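Local coordinates for hydrolase family protein (Deinococcus radiodurans R1, PDB 3CNH) that probably acts as a phosphatase of the haloacid dehalogenase-like hydrolase superfamily and holds a sodium ion in this crystal, at residues A[135-140]-A[144-149]; A[149-154]-A[175-180]. All coordinates share one frame; numbering follows the deposited sequence.

Contact 1. Residues A[135-140]-A[144-149]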
loop_
_atom_site.group_PDB
_atom_site.type_symbol
_atom_site.label_atom_id
_atom_site.label_comp_id
_atom_site.label_asym_id
_atom_site.label_seq_id
_atom_site.Cartn_x
_atom_site.Cartn_y
_atom_site.Cartn_z
ATOM N N SER A 135 -1.075 2.711 8.771
ATOM C CA SER A 135 -0.302 2.615 10.036
ATOM C C SER A 135 -0.063 3.976 10.658
ATOM O O SER A 135 0.233 4.090 11.838
ATOM C CB SER A 135 0.976 1.820 9.836
ATOM O OG SER A 135 1.773 2.360 8.791
ATOM N N ALA A 136 -0.195 5.013 9.844
ATOM C CA ALA A 136 -0.095 6.379 10.354
ATOM C C ALA A 136 -1.437 6.931 10.837
ATOM O O ALA A 136 -1.495 7.685 11.790
ATOM C CB ALA A 136 0.491 7.311 9.269
ATOM N N LEU A 137 -2.504 6.554 10.130
ATOM C CA LEU A 137 -3.835 7.139 10.313
ATOM C C LEU A 137 -4.795 6.347 11.161
ATOM O O LEU A 137 -5.807 6.874 11.625
ATOM C CB LEU A 137 -4.473 7.402 8.952
ATOM C CG LEU A 137 -3.689 8.460 8.153
ATOM C CD1 LEU A 137 -4.264 8.615 6.732
ATOM C CD2 LEU A 137 -3.624 9.830 8.832
ATOM N N GLY A 138 -4.494 5.072 11.357
ATOM C CA GLY A 138 -5.354 4.244 12.224
ATOM C C GLY A 138 -6.667 3.757 11.629
ATOM O O GLY A 138 -7.536 3.245 12.339
ATOM N N VAL A 139 -6.767 3.888 10.323
ATOM C CA VAL A 139 -7.893 3.351 9.516
ATOM C C VAL A 139 -7.270 2.782 8.252
ATOM O O VAL A 139 -6.149 3.129 7.903
ATOM C CB VAL A 139 -9.034 4.378 9.185
ATOM C CG1 VAL A 139 -9.919 4.607 10.429
ATOM C CG2 VAL A 139 -8.423 5.654 8.705
HETATM N N MSE A 140 -7.993 1.890 7.591
HETATM C CA MSE A 140 -7.481 1.185 6.414
HETATM C C MSE A 140 -8.529 1.095 5.306
HETATM O O MSE A 140 -9.726 1.081 5.555
HETATM C CB MSE A 140 -7.033 -0.245 6.796
HETATM C CG MSE A 140 -8.199 -1.090 7.097
HETATM SE SE MSE A 140 -7.683 -2.973 7.421
HETATM C CE MSE A 140 -6.945 -2.666 8.897
ATOM N N PRO A 144 -14.803 3.325 4.039
ATOM C CA PRO A 144 -15.096 4.622 3.430
ATOM C C PRO A 144 -14.401 5.780 4.164
ATOM O O PRO A 144 -14.038 6.780 3.555
ATOM C CB PRO A 144 -16.618 4.728 3.565
ATOM C CG PRO A 144 -17.076 3.275 3.587
ATOM C CD PRO A 144 -16.010 2.528 4.301
ATOM N N ALA A 145 -14.236 5.620 5.481
ATOM C CA ALA A 145 -13.592 6.685 6.286
ATOM C C ALA A 145 -12.158 6.972 5.830
ATOM O O ALA A 145 -11.656 8.097 5.980
ATOM C CB ALA A 145 -13.592 6.322 7.777
HETATM N N MSE A 146 -11.473 5.960 5.316
HETATM C CA MSE A 146 -10.070 6.171 4.867
HETATM C C MSE A 146 -10.044 7.117 3.669
HETATM O O MSE A 146 -9.210 8.015 3.560
HETATM C CB MSE A 146 -9.441 4.854 4.486
HETATM C CG MSE A 146 -8.127 4.901 3.867
HETATM SE SE MSE A 146 -6.792 5.698 5.077
HETATM C CE MSE A 146 -5.224 4.538 4.627
ATOM N N TYR A 147 -10.958 6.867 2.747
ATOM C CA TYR A 147 -11.029 7.686 1.529
ATOM C C TYR A 147 -11.368 9.131 1.896
ATOM O O TYR A 147 -10.761 10.091 1.400
ATOM C CB TYR A 147 -12.027 7.089 0.504
ATOM C CG TYR A 147 -11.599 5.745 0.014
ATOM C CD1 TYR A 147 -10.574 5.607 -0.887
ATOM C CD2 TYR A 147 -12.145 4.569 0.570
ATOM C CE1 TYR A 147 -10.141 4.351 -1.295
ATOM C CE2 TYR A 147 -11.717 3.323 0.147
ATOM C CZ TYR A 147 -10.728 3.217 -0.770
ATOM O OH TYR A 147 -10.315 1.955 -1.148
ATOM N N ARG A 148 -12.340 9.268 2.773
ATOM C CA ARG A 148 -12.788 10.594 3.217
ATOM C C ARG A 148 -11.651 11.330 3.929
ATOM O O ARG A 148 -11.468 12.521 3.778
ATOM C CB ARG A 148 -14.055 10.509 4.085
ATOM C CG ARG A 148 -15.261 9.954 3.298
ATOM C CD ARG A 148 -16.612 10.113 3.983
ATOM N NE ARG A 148 -17.680 9.999 2.985
ATOM C CZ ARG A 148 -18.464 8.938 2.851
ATOM N NH1 ARG A 148 -18.379 7.931 3.699
ATOM N NH2 ARG A 148 -19.382 8.918 1.905
ATOM N N LEU A 149 -10.881 10.580 4.695
ATOM C CA LEU A 149 -9.752 11.181 5.443
ATOM C C LEU A 149 -8.699 11.699 4.471
ATOM O O LEU A 149 -8.159 12.808 4.588
ATOM C CB LEU A 149 -9.175 10.161 6.414
ATOM C CG LEU A 149 -8.042 10.660 7.302
ATOM C CD1 LEU A 149 -8.345 12.014 8.006
ATOM C CD2 LEU A 149 -7.696 9.515 8.289
#
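Met146, a selenomethionine in this crystal, reaches from the first turn of helix 144-154 across to the chain that leaves helix 134-137. Its CB lies 3.9 Å from the carbonyl O of Met140. Beyond that the chain, with CG anti to the backbone N (chi1 172°), bends at chi2 and again at chi3, which takes it past Val139: SE rests 4.0 Å from Val139 CG2, and CE comes to 3.7 Å from Val139 O. A long, flexible selenomethionine chain suits this place because its bends let CB, SE and CE each touch a different part of residues 139-140. Leu137 meets the same selenium with CD1, at 4.2 Å, the two side chains crossing at about a right angle.

One turn further on, Leu149 works through a single branch, CD2. This methyl sits against the flank of Leu137, 3.9 Å from both its CB and its CD1, and 4.0 Å from Val139 CG2, so two branched residues share it. Replacing Leu137 by an alanine would probably leave Leu149 CD2 and the selenium end of Met146 without much of their apolar cover and open a gap beside Val139. Gly138 makes the bend between these partners, taking a positive phi on leaving the helix.

Met146 also touches Leu107 of strand 103-108. No hydrogen bond joins the two segments. The contact rests mainly on apolar packing, with carbon atoms of Met146 also lying against two backbone carbonyl oxygens: a small patch near the surface, with Met146 buried, that depends on close fit and not on directional bonds.

Contact 2. Residues A[149-154]-A[175-180]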
loop_
_atom_site.group_PDB
_atom_site.type_symbol
_atom_site.label_atom_id
_atom_site.label_comp_id
_atom_site.label_asym_id
_atom_site.label_seq_id
_atom_site.Cartn_x
_atom_site.Cartn_y
_atom_site.Cartn_z
ATOM N N LEU A 149 -10.881 10.580 4.695
ATOM C CA LEU A 149 -9.752 11.181 5.443
ATOM C C LEU A 149 -8.699 11.699 4.471
ATOM O O LEU A 149 -8.159 12.808 4.588
ATOM C CB LEU A 149 -9.175 10.161 6.414
ATOM C CG LEU A 149 -8.042 10.660 7.302
ATOM C CD1 LEU A 149 -8.345 12.014 8.006
ATOM C CD2 LEU A 149 -7.696 9.515 8.289
ATOM N N GLY A 150 -8.462 10.929 3.431
ATOM C CA GLY A 150 -7.458 11.312 2.428
ATOM C C GLY A 150 -7.860 12.627 1.753
ATOM O O GLY A 150 -7.064 13.550 1.573
ATOM N N LEU A 151 -9.136 12.690 1.397
ATOM C CA LEU A 151 -9.708 13.879 0.780
ATOM C C LEU A 151 -9.594 15.091 1.714
ATOM O O LEU A 151 -9.251 16.215 1.298
ATOM C CB LEU A 151 -11.184 13.658 0.407
ATOM C CG LEU A 151 -11.396 12.672 -0.739
ATOM C CD1 LEU A 151 -12.890 12.395 -0.916
ATOM C CD2 LEU A 151 -10.742 13.140 -2.073
ATOM N N THR A 152 -9.899 14.852 2.968
ATOM C CA THR A 152 -9.854 15.905 3.989
ATOM C C THR A 152 -8.427 16.449 4.176
ATOM O O THR A 152 -8.202 17.654 4.272
ATOM C CB THR A 152 -10.413 15.420 5.331
ATOM O OG1 THR A 152 -11.800 15.075 5.164
ATOM C CG2 THR A 152 -10.298 16.525 6.403
ATOM N N LEU A 153 -7.463 15.539 4.167
ATOM C CA LEU A 153 -6.046 15.939 4.374
ATOM C C LEU A 153 -5.526 16.684 3.172
ATOM O O LEU A 153 -4.783 17.664 3.298
ATOM C CB LEU A 153 -5.159 14.741 4.745
ATOM C CG LEU A 153 -5.535 14.089 6.089
ATOM C CD1 LEU A 153 -4.762 12.784 6.211
ATOM C CD2 LEU A 153 -5.242 15.068 7.233
ATOM N N ALA A 154 -5.915 16.222 1.994
ATOM C CA ALA A 154 -5.472 16.886 0.736
ATOM C C ALA A 154 -6.250 18.151 0.420
ATOM O O ALA A 154 -5.825 18.994 -0.388
ATOM C CB ALA A 154 -5.552 15.898 -0.461
ATOM N N ARG A 175 -15.333 5.238 -5.203
ATOM C CA ARG A 175 -16.432 5.835 -5.973
ATOM C C ARG A 175 -17.661 6.106 -5.094
ATOM O O ARG A 175 -18.414 7.069 -5.341
ATOM C CB ARG A 175 -16.822 4.952 -7.142
ATOM C CG ARG A 175 -15.712 4.859 -8.183
ATOM C CD ARG A 175 -16.101 3.866 -9.240
ATOM N NE ARG A 175 -15.153 3.927 -10.340
ATOM C CZ ARG A 175 -14.957 2.944 -11.192
ATOM N NH1 ARG A 175 -15.601 1.805 -11.050
ATOM N NH2 ARG A 175 -14.058 3.086 -12.144
ATOM N N ALA A 176 -17.825 5.279 -4.075
ATOM C CA ALA A 176 -19.007 5.381 -3.190
ATOM C C ALA A 176 -18.956 6.645 -2.347
ATOM O O ALA A 176 -19.993 7.093 -1.851
ATOM C CB ALA A 176 -19.167 4.135 -2.271
ATOM N N VAL A 177 -17.760 7.201 -2.176
ATOM C CA VAL A 177 -17.606 8.478 -1.419
ATOM C C VAL A 177 -17.561 9.678 -2.356
ATOM O O VAL A 177 -17.443 10.830 -1.941
ATOM C CB VAL A 177 -16.417 8.511 -0.430
ATOM C CG1 VAL A 177 -16.488 7.264 0.534
ATOM C CG2 VAL A 177 -15.068 8.632 -1.136
ATOM N N GLY A 178 -17.684 9.379 -3.642
ATOM C CA GLY A 178 -17.743 10.405 -4.679
ATOM C C GLY A 178 -16.503 10.659 -5.507
ATOM O O GLY A 178 -16.473 11.557 -6.341
HETATM N N MSE A 179 -15.466 9.900 -5.249
HETATM C CA MSE A 179 -14.196 10.034 -5.984
HETATM C C MSE A 179 -14.272 9.359 -7.340
HETATM O O MSE A 179 -15.076 8.448 -7.559
HETATM C CB MSE A 179 -13.016 9.374 -5.220
HETATM C CG MSE A 179 -12.684 10.047 -3.911
HETATM SE SE MSE A 179 -11.395 9.002 -2.969
HETATM C CE MSE A 179 -9.828 9.498 -3.835
ATOM N N HIS A 180 -13.449 9.844 -8.262
ATOM C CA HIS A 180 -13.193 9.058 -9.448
ATOM C C HIS A 180 -12.231 7.963 -9.034
ATOM O O HIS A 180 -11.522 8.068 -8.042
ATOM C CB HIS A 180 -12.556 9.885 -10.533
ATOM C CG HIS A 180 -13.446 10.969 -11.029
ATOM N ND1 HIS A 180 -14.518 10.719 -11.858
ATOM C CD2 HIS A 180 -13.435 12.308 -10.811
ATOM C CE1 HIS A 180 -15.131 11.860 -12.130
ATOM N NE2 HIS A 180 -14.503 12.836 -11.500
#
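Leu151 projects from helix 144-154 into the bend that follows helix 168-176, where Met179, a selenomethionine, takes most of the contact. Both side chains start alike, with CG anti to the carbonyl carbon (chi1 -69° for Leu151, -65° for Met179), and they run antiparallel alongside one another. Leucine offers its fork: CD1 lies 3.8 Å from Met179 CG, while CD2 is 4.1 Å from both Met179 CG and Met179 CE. The methionine chain stays extended through chi2 and turns only at chi3 (80°), a bend that lets its terminal methyl come alongside the second leucine branch. A branched residue against a long unbranched one thus lets both leucine methyls find a partner on the one chain.

Val177 adds a looser neighbour, its CG2 being 4.4 Å from Leu151 CD1. Between Val177 and Met179, Gly178 closes the helix in a Schellman motif, with positive phi and its N bonded to Arg175 O at 3.0 Å. A CB there would collide with the carbonyl O of Val177, so glycine fits, and the turn sends both neighbours toward Leu151.

Beneath this pair lies the sheet: Leu151 and Met179 each touch Phe8 of strand 6-9 and Ala161 of strand 161-165, which makes them part of the buried layer between helices and strands. Past Met179 the chain enters strand 180-183, completing the beta-alpha-beta crossover from strand 161-165 through helix 168-176. Helices packed by aliphatic residues onto a parallel sheet in this way are typical of the Rossmann-like core of haloacid dehalogenase-like hydrolases.

Overall arrangement
Contacts 1 and 2 lie in series along the chain, their centres about 10 Å apart on the same side of the chain's centre, and both use helix 144-154, with Leu149 common to their ranges. The earlier turns of that helix meet the chain coming from edge strand 131-133; a later turn meets the exit of helix 168-176 before edge strand 180-183. Tyr147 and Arg148 bridge the two by packing on Val177. One helix thus packs against chain segments adjoining both edge strands of the five-stranded parallel sheet. The sodium ion, bound at Asp10, Gly12 and Asp166, is about 11 Å from the side chain of Met146 in contact 1; both contacts are apolar packing within the fold.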